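Local structure of carbonic anhydrase (Porphyridium purpureum, 1DDZ) at residues A75-P80 / V94-A99; P321-I326 / V376-V381; I326-S331 / I352-I357; G383-G388 / G465-V470. The protein probably catalyses the reversible hydration of carbon dioxide to hydrogencarbonate and a proton, as a zinc-dependent carbonic anhydrase of the beta class. All blocks are in the same frame, centred on the assembly; numbering follows the deposited sequence.

Contact 1 of 4, residues A75-P80 / V94-A99. With ZN (zinc ion), chain C.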
loop_
_atom_site.group_PDB
_atom_site.type_symbol
_atom_site.label_atom_id
_atom_site.label_comp_id
_atom_site.label_asym_id
_atom_site.label_seq_id
_atom_site.Cartn_x
_atom_site.Cartn_y
_atom_site.Cartn_z
ATOM N N ALA A 75 6.481 3.068 15.980
ATOM C CA ALA A 75 5.620 4.088 16.553
ATOM C C ALA A 75 5.542 4.089 18.070
ATOM O O ALA A 75 5.195 5.109 18.622
ATOM C CB ALA A 75 4.225 3.992 15.970
ATOM N N ASP A 76 5.752 2.948 18.740
ATOM C CA ASP A 76 5.701 2.949 20.219
ATOM C C ASP A 76 7.088 3.022 20.765
ATOM O O ASP A 76 7.458 2.177 21.567
ATOM C CB ASP A 76 4.942 1.743 20.865
ATOM C CG ASP A 76 4.993 0.490 20.021
ATOM O OD1 ASP A 76 3.965 0.212 19.388
ATOM O OD2 ASP A 76 6.049 -0.204 19.956
ATOM N N SER A 77 7.848 4.042 20.400
ATOM C CA SER A 77 9.213 4.141 20.891
ATOM C C SER A 77 9.500 5.236 21.881
ATOM O O SER A 77 9.155 6.411 21.710
ATOM C CB SER A 77 10.222 4.104 19.717
ATOM O OG SER A 77 10.227 2.743 19.252
ATOM N N ARG A 78 10.048 4.805 22.993
ATOM C CA ARG A 78 10.327 5.687 24.108
ATOM C C ARG A 78 11.588 6.491 24.003
ATOM O O ARG A 78 11.962 7.142 24.968
ATOM C CB ARG A 78 10.316 4.918 25.440
ATOM C CG ARG A 78 9.003 4.209 25.706
ATOM C CD ARG A 78 9.098 3.330 26.913
ATOM N NE ARG A 78 7.778 3.011 27.451
ATOM C CZ ARG A 78 7.560 2.130 28.421
ATOM N NH1 ARG A 78 8.579 1.466 28.960
ATOM N NH2 ARG A 78 6.328 1.932 28.883
ATOM N N VAL A 79 12.266 6.451 22.869
ATOM C CA VAL A 79 13.466 7.252 22.714
ATOM C C VAL A 79 13.639 7.846 21.325
ATOM O O VAL A 79 13.641 7.128 20.329
ATOM C CB VAL A 79 14.755 6.485 23.086
ATOM C CG1 VAL A 79 15.918 7.461 23.218
ATOM C CG2 VAL A 79 14.571 5.700 24.381
ATOM N N PRO A 80 13.732 9.184 21.240
ATOM C CA PRO A 80 13.918 9.831 19.940
ATOM C C PRO A 80 15.223 9.354 19.281
ATOM O O PRO A 80 16.268 9.219 19.938
ATOM C CB PRO A 80 13.952 11.326 20.314
ATOM C CG PRO A 80 12.981 11.381 21.450
ATOM C CD PRO A 80 13.434 10.192 22.281
ATOM N N VAL A 94 13.444 10.776 10.142
ATOM C CA VAL A 94 12.713 9.678 10.767
ATOM C C VAL A 94 11.412 9.204 10.141
ATOM O O VAL A 94 10.568 10.003 9.740
ATOM C CB VAL A 94 12.395 10.022 12.249
ATOM C CG1 VAL A 94 11.721 8.871 12.929
ATOM C CG2 VAL A 94 13.655 10.405 13.009
ATOM N N HIS A 95 11.264 7.883 10.071
ATOM C CA HIS A 95 10.040 7.258 9.580
ATOM C C HIS A 95 9.649 6.331 10.730
ATOM O O HIS A 95 10.514 5.681 11.329
ATOM C CB HIS A 95 10.294 6.445 8.309
ATOM C CG HIS A 95 9.080 5.742 7.774
ATOM N ND1 HIS A 95 7.841 6.345 7.686
ATOM C CD2 HIS A 95 8.926 4.501 7.247
ATOM C CE1 HIS A 95 6.984 5.512 7.122
ATOM N NE2 HIS A 95 7.618 4.386 6.845
ATOM N N ARG A 96 8.380 6.360 11.120
ATOM C CA ARG A 96 7.899 5.496 12.192
ATOM C C ARG A 96 6.584 4.872 11.819
ATOM O O ARG A 96 5.688 5.545 11.293
ATOM C CB ARG A 96 7.729 6.248 13.502
ATOM C CG ARG A 96 9.012 6.714 14.070
ATOM C CD ARG A 96 8.826 7.178 15.463
ATOM N NE ARG A 96 10.087 7.677 15.994
ATOM C CZ ARG A 96 11.104 6.921 16.400
ATOM N NH1 ARG A 96 11.020 5.601 16.356
ATOM N NH2 ARG A 96 12.232 7.497 16.792
ATOM N N ASN A 97 6.486 3.573 12.073
ATOM C CA ASN A 97 5.276 2.825 11.789
ATOM C C ASN A 97 5.192 1.693 12.799
ATOM O O ASN A 97 6.033 1.609 13.700
ATOM C CB ASN A 97 5.279 2.312 10.341
ATOM C CG ASN A 97 6.346 1.264 10.090
ATOM O OD1 ASN A 97 6.843 0.634 11.028
ATOM N ND2 ASN A 97 6.713 1.083 8.834
ATOM N N ILE A 98 4.154 0.871 12.696
ATOM C CA ILE A 98 3.974 -0.249 13.615
ATOM C C ILE A 98 5.038 -1.318 13.369
ATOM O O ILE A 98 5.127 -1.890 12.273
ATOM C CB ILE A 98 2.553 -0.888 13.473
ATOM C CG1 ILE A 98 1.470 0.099 13.932
ATOM C CG2 ILE A 98 2.469 -2.202 14.290
ATOM C CD1 ILE A 98 1.561 0.469 15.402
ATOM N N ALA A 99 5.850 -1.568 14.391
ATOM C CA ALA A 99 6.908 -2.576 14.353
ATOM C C ALA A 99 8.021 -2.343 13.350
ATOM O O ALA A 99 8.570 -3.300 12.807
ATOM C CB ALA A 99 6.310 -3.971 14.157
HETATM ZN ZN ZN C . 7.155 -1.383 19.004
HETATM O O HOH W 1 4.402 -1.147 17.444
#

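Contact 2 of 4, residues P321-I326 / V376-V381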
loop_
_atom_site.group_PDB
_atom_site.type_symbol
_atom_site.label_atom_id
_atom_site.label_comp_id
_atom_site.label_asym_id
_atom_site.label_seq_id
_atom_site.Cartn_x
_atom_site.Cartn_y
_atom_site.Cartn_z
ATOM N N PRO A 321 0.879 5.827 26.158
ATOM C CA PRO A 321 0.663 7.139 25.557
ATOM C C PRO A 321 -0.799 7.495 25.406
ATOM O O PRO A 321 -1.595 6.663 24.994
ATOM C CB PRO A 321 1.344 6.997 24.186
ATOM C CG PRO A 321 1.246 5.521 23.898
ATOM C CD PRO A 321 1.609 4.940 25.233
ATOM N N GLU A 322 -1.129 8.749 25.684
ATOM C CA GLU A 322 -2.492 9.226 25.552
ATOM C C GLU A 322 -2.696 10.050 24.279
ATOM O O GLU A 322 -3.784 10.579 24.042
ATOM C CB GLU A 322 -2.893 10.006 26.791
ATOM C CG GLU A 322 -3.085 9.107 28.004
ATOM C CD GLU A 322 -2.889 9.816 29.338
ATOM O OE1 GLU A 322 -2.996 9.127 30.383
ATOM O OE2 GLU A 322 -2.614 11.041 29.352
ATOM N N ILE A 323 -1.661 10.108 23.441
ATOM C CA ILE A 323 -1.709 10.840 22.178
ATOM C C ILE A 323 -0.987 10.183 21.032
ATOM O O ILE A 323 0.083 9.612 21.203
ATOM C CB ILE A 323 -1.099 12.256 22.259
ATOM C CG1 ILE A 323 -0.057 12.333 23.365
ATOM C CG2 ILE A 323 -2.172 13.275 22.445
ATOM C CD1 ILE A 323 0.388 13.736 23.651
ATOM N N LEU A 324 -1.586 10.293 19.856
ATOM C CA LEU A 324 -0.996 9.787 18.648
ATOM C C LEU A 324 -0.575 11.092 17.983
ATOM O O LEU A 324 -1.388 12.023 17.858
ATOM C CB LEU A 324 -2.036 9.119 17.755
ATOM C CG LEU A 324 -1.632 8.165 16.606
ATOM C CD1 LEU A 324 -2.606 8.328 15.478
ATOM C CD2 LEU A 324 -0.221 8.307 16.107
ATOM N N TRP A 325 0.683 11.148 17.564
ATOM C CA TRP A 325 1.213 12.303 16.879
ATOM C C TRP A 325 1.592 11.842 15.478
ATOM O O TRP A 325 2.338 10.872 15.342
ATOM C CB TRP A 325 2.460 12.797 17.601
ATOM C CG TRP A 325 2.997 14.076 17.065
ATOM C CD1 TRP A 325 3.758 14.251 15.938
ATOM C CD2 TRP A 325 2.880 15.367 17.673
ATOM N NE1 TRP A 325 4.130 15.572 15.823
ATOM C CE2 TRP A 325 3.606 16.273 16.876
ATOM C CE3 TRP A 325 2.231 15.841 18.819
ATOM C CZ2 TRP A 325 3.710 17.634 17.196
ATOM C CZ3 TRP A 325 2.333 17.192 19.132
ATOM C CH2 TRP A 325 3.069 18.071 18.321
ATOM N N ILE A 326 1.031 12.481 14.447
ATOM C CA ILE A 326 1.351 12.174 13.058
ATOM C C ILE A 326 2.137 13.376 12.524
ATOM O O ILE A 326 1.574 14.458 12.336
ATOM C CB ILE A 326 0.092 11.970 12.228
ATOM C CG1 ILE A 326 -0.716 10.828 12.847
ATOM C CG2 ILE A 326 0.479 11.723 10.759
ATOM C CD1 ILE A 326 -2.172 10.757 12.422
ATOM N N VAL A 376 -6.113 6.268 22.798
ATOM C CA VAL A 376 -5.569 7.617 23.006
ATOM C C VAL A 376 -6.705 8.655 22.948
ATOM O O VAL A 376 -7.636 8.508 22.163
ATOM C CB VAL A 376 -4.483 7.973 21.956
ATOM C CG1 VAL A 376 -3.281 7.069 22.129
ATOM C CG2 VAL A 376 -5.034 7.881 20.540
ATOM N N LYS A 377 -6.601 9.711 23.751
ATOM C CA LYS A 377 -7.624 10.761 23.800
ATOM C C LYS A 377 -7.496 11.799 22.693
ATOM O O LYS A 377 -8.476 12.435 22.331
ATOM C CB LYS A 377 -7.579 11.486 25.145
ATOM C CG LYS A 377 -7.700 10.573 26.356
ATOM C CD LYS A 377 -9.043 9.837 26.408
ATOM C CE LYS A 377 -9.063 8.794 27.526
ATOM N NZ LYS A 377 -10.399 8.146 27.675
ATOM N N ARG A 378 -6.286 11.977 22.166
ATOM C CA ARG A 378 -6.047 12.952 21.105
ATOM C C ARG A 378 -5.209 12.439 19.966
ATOM O O ARG A 378 -4.286 11.671 20.168
ATOM C CB ARG A 378 -5.312 14.176 21.650
ATOM C CG ARG A 378 -6.212 15.290 22.127
ATOM C CD ARG A 378 -6.323 15.345 23.649
ATOM N NE ARG A 378 -5.454 16.375 24.227
ATOM C CZ ARG A 378 -4.250 16.138 24.744
ATOM N NH1 ARG A 378 -3.748 14.903 24.757
ATOM N NH2 ARG A 378 -3.563 17.132 25.287
ATOM N N VAL A 379 -5.520 12.892 18.762
ATOM C CA VAL A 379 -4.724 12.549 17.606
ATOM C C VAL A 379 -4.300 13.915 17.095
ATOM O O VAL A 379 -5.160 14.773 16.853
ATOM C CB VAL A 379 -5.528 11.811 16.524
ATOM C CG1 VAL A 379 -4.687 11.655 15.262
ATOM C CG2 VAL A 379 -5.957 10.425 17.043
ATOM N N VAL A 380 -2.994 14.140 17.003
ATOM C CA VAL A 380 -2.468 15.410 16.521
ATOM C C VAL A 380 -1.783 15.273 15.165
ATOM O O VAL A 380 -0.933 14.408 15.009
ATOM C CB VAL A 380 -1.433 15.996 17.530
ATOM C CG1 VAL A 380 -0.826 17.302 16.995
ATOM C CG2 VAL A 380 -2.088 16.238 18.885
ATOM N N VAL A 381 -2.210 16.048 14.166
ATOM C CA VAL A 381 -1.546 16.041 12.855
ATOM C C VAL A 381 -0.678 17.305 12.882
ATOM O O VAL A 381 -1.194 18.426 13.021
ATOM C CB VAL A 381 -2.527 16.104 11.629
ATOM C CG1 VAL A 381 -1.739 16.222 10.330
ATOM C CG2 VAL A 381 -3.411 14.857 11.567
#

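Contact 3 of 4, residues I326-S331 / I352-I357. With ZN (zinc ion), chain D.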
loop_
_atom_site.group_PDB
_atom_site.type_symbol
_atom_site.label_atom_id
_atom_site.label_comp_id
_atom_site.label_asym_id
_atom_site.label_seq_id
_atom_site.Cartn_x
_atom_site.Cartn_y
_atom_site.Cartn_z
ATOM N N ILE A 326 1.031 12.481 14.447
ATOM C CA ILE A 326 1.351 12.174 13.058
ATOM C C ILE A 326 2.137 13.376 12.524
ATOM O O ILE A 326 1.574 14.458 12.336
ATOM C CB ILE A 326 0.092 11.970 12.228
ATOM C CG1 ILE A 326 -0.716 10.828 12.847
ATOM C CG2 ILE A 326 0.479 11.723 10.759
ATOM C CD1 ILE A 326 -2.172 10.757 12.422
ATOM N N GLY A 327 3.438 13.200 12.316
ATOM C CA GLY A 327 4.272 14.287 11.859
ATOM C C GLY A 327 5.047 13.988 10.609
ATOM O O GLY A 327 4.875 12.928 10.002
ATOM N N CYS A 328 5.892 14.929 10.206
ATOM C CA CYS A 328 6.681 14.780 8.998
ATOM C C CYS A 328 8.038 14.159 9.264
ATOM O O CYS A 328 8.668 14.463 10.268
ATOM C CB CYS A 328 6.866 16.142 8.324
ATOM S SG CYS A 328 7.813 16.016 6.769
ATOM N N ALA A 329 8.529 13.365 8.326
ATOM C CA ALA A 329 9.823 12.714 8.469
ATOM C C ALA A 329 10.984 13.695 8.662
ATOM O O ALA A 329 12.049 13.301 9.101
ATOM C CB ALA A 329 10.072 11.764 7.336
ATOM N N ASP A 330 10.780 14.958 8.290
ATOM C CA ASP A 330 11.789 16.002 8.469
ATOM C C ASP A 330 12.140 16.118 9.973
ATOM O O ASP A 330 13.311 16.281 10.351
ATOM C CB ASP A 330 11.326 17.336 7.912
ATOM C CG ASP A 330 11.250 17.328 6.383
ATOM O OD1 ASP A 330 12.163 16.749 5.741
ATOM O OD2 ASP A 330 10.288 17.852 5.822
ATOM N N SER A 331 11.093 16.145 10.805
ATOM C CA SER A 331 11.224 16.172 12.256
ATOM C C SER A 331 12.344 16.957 12.932
ATOM O O SER A 331 13.241 16.375 13.535
ATOM C CB SER A 331 11.245 14.711 12.794
ATOM O OG SER A 331 11.688 13.774 11.800
ATOM N N ILE A 352 6.567 11.421 4.822
ATOM C CA ILE A 352 6.876 12.612 4.063
ATOM C C ILE A 352 5.675 13.505 3.956
ATOM O O ILE A 352 4.671 13.128 3.326
ATOM C CB ILE A 352 7.343 12.278 2.620
ATOM C CG1 ILE A 352 8.684 11.572 2.666
ATOM C CG2 ILE A 352 7.548 13.571 1.813
ATOM C CD1 ILE A 352 9.726 12.346 3.429
ATOM N N ALA A 353 5.805 14.701 4.532
ATOM C CA ALA A 353 4.767 15.725 4.496
ATOM C C ALA A 353 3.535 15.404 5.335
ATOM O O ALA A 353 2.423 15.773 4.979
ATOM C CB ALA A 353 4.373 16.002 3.059
ATOM N N ASN A 354 3.745 14.680 6.431
ATOM C CA ASN A 354 2.684 14.304 7.368
ATOM C C ASN A 354 1.331 13.993 6.750
ATOM O O ASN A 354 0.297 14.517 7.201
ATOM C CB ASN A 354 2.545 15.351 8.489
ATOM C CG ASN A 354 2.595 16.786 7.975
ATOM O OD1 ASN A 354 3.672 17.352 7.833
ATOM N ND2 ASN A 354 1.436 17.368 7.693
ATOM N N GLN A 355 1.353 13.100 5.751
ATOM C CA GLN A 355 0.162 12.678 5.012
ATOM C C GLN A 355 -0.699 11.671 5.769
ATOM O O GLN A 355 -0.181 10.822 6.524
ATOM C CB GLN A 355 0.551 12.044 3.683
ATOM C CG GLN A 355 1.240 12.942 2.686
ATOM C CD GLN A 355 0.318 13.976 2.128
ATOM O OE1 GLN A 355 -0.003 14.965 2.789
ATOM N NE2 GLN A 355 -0.078 13.789 0.892
ATOM N N CYS A 356 -2.013 11.805 5.586
ATOM C CA CYS A 356 -3.006 10.912 6.190
ATOM C C CYS A 356 -3.915 10.482 5.057
ATOM O O CYS A 356 -5.106 10.787 5.068
ATOM C CB CYS A 356 -3.836 11.641 7.255
ATOM S SG CYS A 356 -2.909 12.130 8.674
ATOM N N ILE A 357 -3.336 9.811 4.066
ATOM C CA ILE A 357 -4.055 9.342 2.904
ATOM C C ILE A 357 -5.164 8.376 3.332
ATOM O O ILE A 357 -4.959 7.552 4.227
ATOM C CB ILE A 357 -3.058 8.728 1.927
ATOM C CG1 ILE A 357 -2.083 9.823 1.471
ATOM C CG2 ILE A 357 -3.762 8.065 0.773
ATOM C CD1 ILE A 357 -0.793 9.315 0.850
HETATM ZN ZN ZN D . 8.566 18.168 6.316
#

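Contact 4 of 4, residues G383-G388 / G465-V470. With ZN (zinc ion), chain D.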
loop_
_atom_site.group_PDB
_atom_site.type_symbol
_atom_site.label_atom_id
_atom_site.label_comp_id
_atom_site.label_asym_id
_atom_site.label_seq_id
_atom_site.Cartn_x
_atom_site.Cartn_y
_atom_site.Cartn_z
ATOM N N GLY A 383 2.199 19.654 11.020
ATOM C CA GLY A 383 2.959 20.029 9.839
ATOM C C GLY A 383 4.014 21.022 10.319
ATOM O O GLY A 383 4.020 21.378 11.494
ATOM N N HIS A 384 4.899 21.488 9.450
ATOM C CA HIS A 384 5.928 22.446 9.873
ATOM C C HIS A 384 6.261 23.396 8.727
ATOM O O HIS A 384 6.279 22.985 7.560
ATOM C CB HIS A 384 7.205 21.737 10.433
ATOM C CG HIS A 384 7.899 20.830 9.456
ATOM N ND1 HIS A 384 9.167 21.079 8.991
ATOM C CD2 HIS A 384 7.480 19.709 8.818
ATOM C CE1 HIS A 384 9.499 20.161 8.101
ATOM N NE2 HIS A 384 8.492 19.314 7.970
ATOM N N TYR A 385 6.513 24.666 9.053
ATOM C CA TYR A 385 6.815 25.664 8.023
ATOM C C TYR A 385 8.062 25.315 7.258
ATOM O O TYR A 385 8.949 24.667 7.781
ATOM C CB TYR A 385 6.918 27.052 8.626
ATOM C CG TYR A 385 5.580 27.546 9.092
ATOM C CD1 TYR A 385 5.404 28.029 10.380
ATOM C CD2 TYR A 385 4.470 27.490 8.248
ATOM C CE1 TYR A 385 4.159 28.449 10.824
ATOM C CE2 TYR A 385 3.220 27.904 8.683
ATOM C CZ TYR A 385 3.073 28.379 9.972
ATOM O OH TYR A 385 1.837 28.773 10.423
ATOM N N ALA A 386 8.061 25.642 5.979
ATOM C CA ALA A 386 9.188 25.340 5.103
ATOM C C ALA A 386 9.434 23.839 4.853
ATOM O O ALA A 386 10.485 23.461 4.349
ATOM C CB ALA A 386 10.471 26.030 5.604
ATOM N N CYS A 387 8.439 23.001 5.156
ATOM C CA CYS A 387 8.521 21.552 4.923
ATOM C C CYS A 387 9.082 21.183 3.528
ATOM O O CYS A 387 8.465 21.478 2.499
ATOM C CB CYS A 387 7.127 20.918 5.101
ATOM S SG CYS A 387 7.075 19.109 4.855
ATOM N N GLY A 388 10.205 20.466 3.513
ATOM C CA GLY A 388 10.839 20.046 2.269
ATOM C C GLY A 388 10.004 19.101 1.438
ATOM O O GLY A 388 10.080 19.104 0.208
ATOM N N GLY A 465 -5.200 19.846 14.885
ATOM C CA GLY A 465 -4.342 20.216 13.767
ATOM C C GLY A 465 -3.383 21.258 14.327
ATOM O O GLY A 465 -3.804 22.171 15.057
ATOM N N VAL A 466 -2.115 21.180 13.946
ATOM C CA VAL A 466 -1.103 22.061 14.520
ATOM C C VAL A 466 0.007 22.308 13.487
ATOM O O VAL A 466 0.143 21.534 12.543
ATOM C CB VAL A 466 -0.579 21.344 15.840
ATOM C CG1 VAL A 466 0.828 20.828 15.707
ATOM C CG2 VAL A 466 -0.785 22.193 17.067
ATOM N N VAL A 467 0.708 23.441 13.577
ATOM C CA VAL A 467 1.817 23.744 12.653
ATOM C C VAL A 467 2.810 24.630 13.399
ATOM O O VAL A 467 2.443 25.274 14.368
ATOM C CB VAL A 467 1.352 24.490 11.369
ATOM C CG1 VAL A 467 1.034 25.967 11.676
ATOM C CG2 VAL A 467 2.435 24.431 10.293
ATOM N N TYR A 468 4.069 24.633 12.995
ATOM C CA TYR A 468 5.035 25.478 13.679
ATOM C C TYR A 468 6.209 25.766 12.782
ATOM O O TYR A 468 6.385 25.110 11.748
ATOM C CB TYR A 468 5.533 24.822 14.965
ATOM C CG TYR A 468 6.479 23.669 14.740
ATOM C CD1 TYR A 468 7.863 23.850 14.777
ATOM C CD2 TYR A 468 5.996 22.393 14.494
ATOM C CE1 TYR A 468 8.745 22.778 14.576
ATOM C CE2 TYR A 468 6.866 21.319 14.292
ATOM C CZ TYR A 468 8.232 21.519 14.336
ATOM O OH TYR A 468 9.070 20.447 14.170
ATOM N N GLY A 469 6.971 26.786 13.157
ATOM C CA GLY A 469 8.173 27.162 12.430
ATOM C C GLY A 469 9.293 26.836 13.392
ATOM O O GLY A 469 9.195 27.156 14.577
ATOM N N VAL A 470 10.342 26.169 12.915
ATOM C CA VAL A 470 11.467 25.760 13.760
ATOM C C VAL A 470 12.215 26.966 14.360
ATOM O O VAL A 470 12.842 26.872 15.402
ATOM C CB VAL A 470 12.406 24.802 12.964
ATOM C CG1 VAL A 470 13.126 25.552 11.855
ATOM C CG2 VAL A 470 13.345 24.065 13.880
HETATM ZN ZN ZN D . 8.566 18.168 6.316
HETATM O O HOH W 2 9.759 25.444 10.296
#

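Contact 1 of 4, residues A75-P80 / V94-A99
R96 lays its side chain along the loop that runs from A75 to P80: CB lies beside A75, and the guanidinium ends among S77, V79 and P80. The loop follows strand 69-74 in the mostly parallel sheet of the beta-carbonic anhydrase fold, and R96 belongs to the adjoining strand 92-97. Its chi1 of -67° sets CG beside the backbone N, and from CG to NE the chain is extended, which carries NH1 to 3.8 Å from S77 CB. NH2 comes equally near V79 O; both neighbours lie obliquely to the guanidinium plane. The evidence for what fixes the group lies just outside the loop: C74 O accepts a hydrogen bond from NH1 and a weak one from S77 OG. One carbonyl thus ties both side chains to the end of the strand.

A75 makes the main-chain link. A75 N donates to N97 O over 2.7 Å, with an angle of 144° at the hydrogen, and the donor stands above the carbonyl plane. The A75 methyl fits over the same carbonyl and reaches I98 CD1 at 4.5 Å; F347, from the other half of the chain, touches both residues. The N97 side chain leaves the backbone away from the loop, and its ND2 bonds Q101 O. Next to A75, D76 completes a zinc site with C74, H130 and C133, its OD2 lying 1.9 Å from the zinc ion.

Contact 2 of 4, residues P321-I326 / V376-V381
V380 CG1 sits over one face of the W325 six-membered ring, 4.0 Å from its centroid and 18° off the normal, a CH-pi contact displaced toward the rim. W325 has CG anti to the backbone N (chi1 -173°), which swings the indole across to the V380 methyl. Replacing W325 by an alanine would take away the indole and is likely to leave V380 CG1 without its aromatic cover, opening a gap toward V346 and I339. On the other sheet face, V379 CG1 meets both L324 CD1 and I326 CD1, each at 3.9 Å, while L324 continues onto V366, L367 and A370 of helix 361-373.

Backbone bonds join the strands: L324 N to R378 O, V380 N to L324 O, and I326 N to V380 O at 2.8 Å. Toward the start of the strands, I323 CG2 packs on R378 CB at 3.4 Å, and V376 CG1 abuts P321 O. E322 O closes this end, accepting K377 N at 3.0 Å and R378 N weakly at 3.4 Å. The in-register bridges and the 13° between strand directions define a parallel beta pair at the centre of the alpha-beta-alpha carbonic anhydrase fold.

Contact 3 of 4, residues I326-S331 / I352-I357
C328 SG is held by three partners: the zinc ion at 2.3 Å, A353 N across the contact, and D330 N within its own loop. The A353 bond is weak (3.3 Å, 150° at the hydrogen), whereas the D330 N-H points almost straight at the sulfur, 3.5 Å away and at 175°. Two N-H donors on one sulfur probably help to stabilise it as a thiolate. This is the start of the Cys-X-Asp-X-Arg zinc-binding motif of beta-carbonic anhydrases, at the end of strand 323-328. D330 OD2 binds the same ion at 1.8 Å, and H384 and C387 supply the other two protein ligands. An aspartate on the metal is the arrangement known from closed-state enzymes of the class.

N354 fills the space alongside the strand. Its CB lies 3.6 Å from G327 C, against the backbone of the strand, and chi1 of 44° places CG between the backbone N and the carbonyl carbon, which brings OD1 up to C328 CB at 3.5 Å. Farther back, the C356 sulfur packs against I326, touching CG2 at 4.0 Å and reaching CD1 as well; Q441 and N444 of helix 426-447 hold the backbone of C356. On the metal side, I352 begins by pointing away from the loop, yet its CD1 returns to the A329 methyl. Strand 92-97 contributes F93 beside both of these residues. The loop is closed by S331, whose OG donates to A329 O over 2.8 Å from well above the carbonyl plane.

Contact 4 of 4, residues G383-G388 / G465-V470
Y385, V467 and G383 bury the greatest areas in this contact. The V467 side chain crosses the Y385 ring at about a right angle: CG2 stands over one face, 4.1 Å from the centroid and 17° off the normal, a CH-pi contact, and CG1 lies 3.6 Å from CZ. With CG2 anti to the backbone N and CG1 between N and the carbonyl carbon (chi1 75°), both V467 methyls meet the phenol. The ring also lies obliquely against the Y468-G469 peptide, and its OH is hydrogen-bonded to E435 OE2. Putting a leucine in place of Y385 would probably leave that carboxylate without its hydroxyl partner and V467 with less cover.

The main chains join at two points: G383 N donates to V466 O at 3.2 Å, and Y385 N to Y468 O at 2.7 Å and 169°. Beyond them, water 2 bridges Y385 O and V470 N. Between these two bonds, H384 CB rests over a face of the Y468 ring, 4.2 Å from its centroid, while its imidazole leads away to the zinc ion, which NE2 binds at 2.0 Å. A type II turn from H384 brings C387 SG to the same ion, beside C328 and D330.

Strands 378-384 and 462-468 are parallel neighbours here; helix 426-447 packs on C387 and V467 through I434, and R476 of strand 476-481 borders Y385 and V467.

Contact 1 comes first along the chain and lies in the first carbonic anhydrase repeat; the other three share the second. There, contact 3 falls within the span between the two segments of contact 2, and contact 4 follows. Strand 323-328 serves contacts 2 and 3, which share I326, and strand 378-384 serves contacts 2 and 4, so all three belong to one sheet. Contacts 3 and 4, with centres 10 Å apart, each give two ligands to the same zinc ion. Contact 1 holds part of the other zinc site. Its centre is 13 Å from that of contact 3, and V94 N to A329 O, 3.1 Å, probably hydrogen-bonds the two halves together.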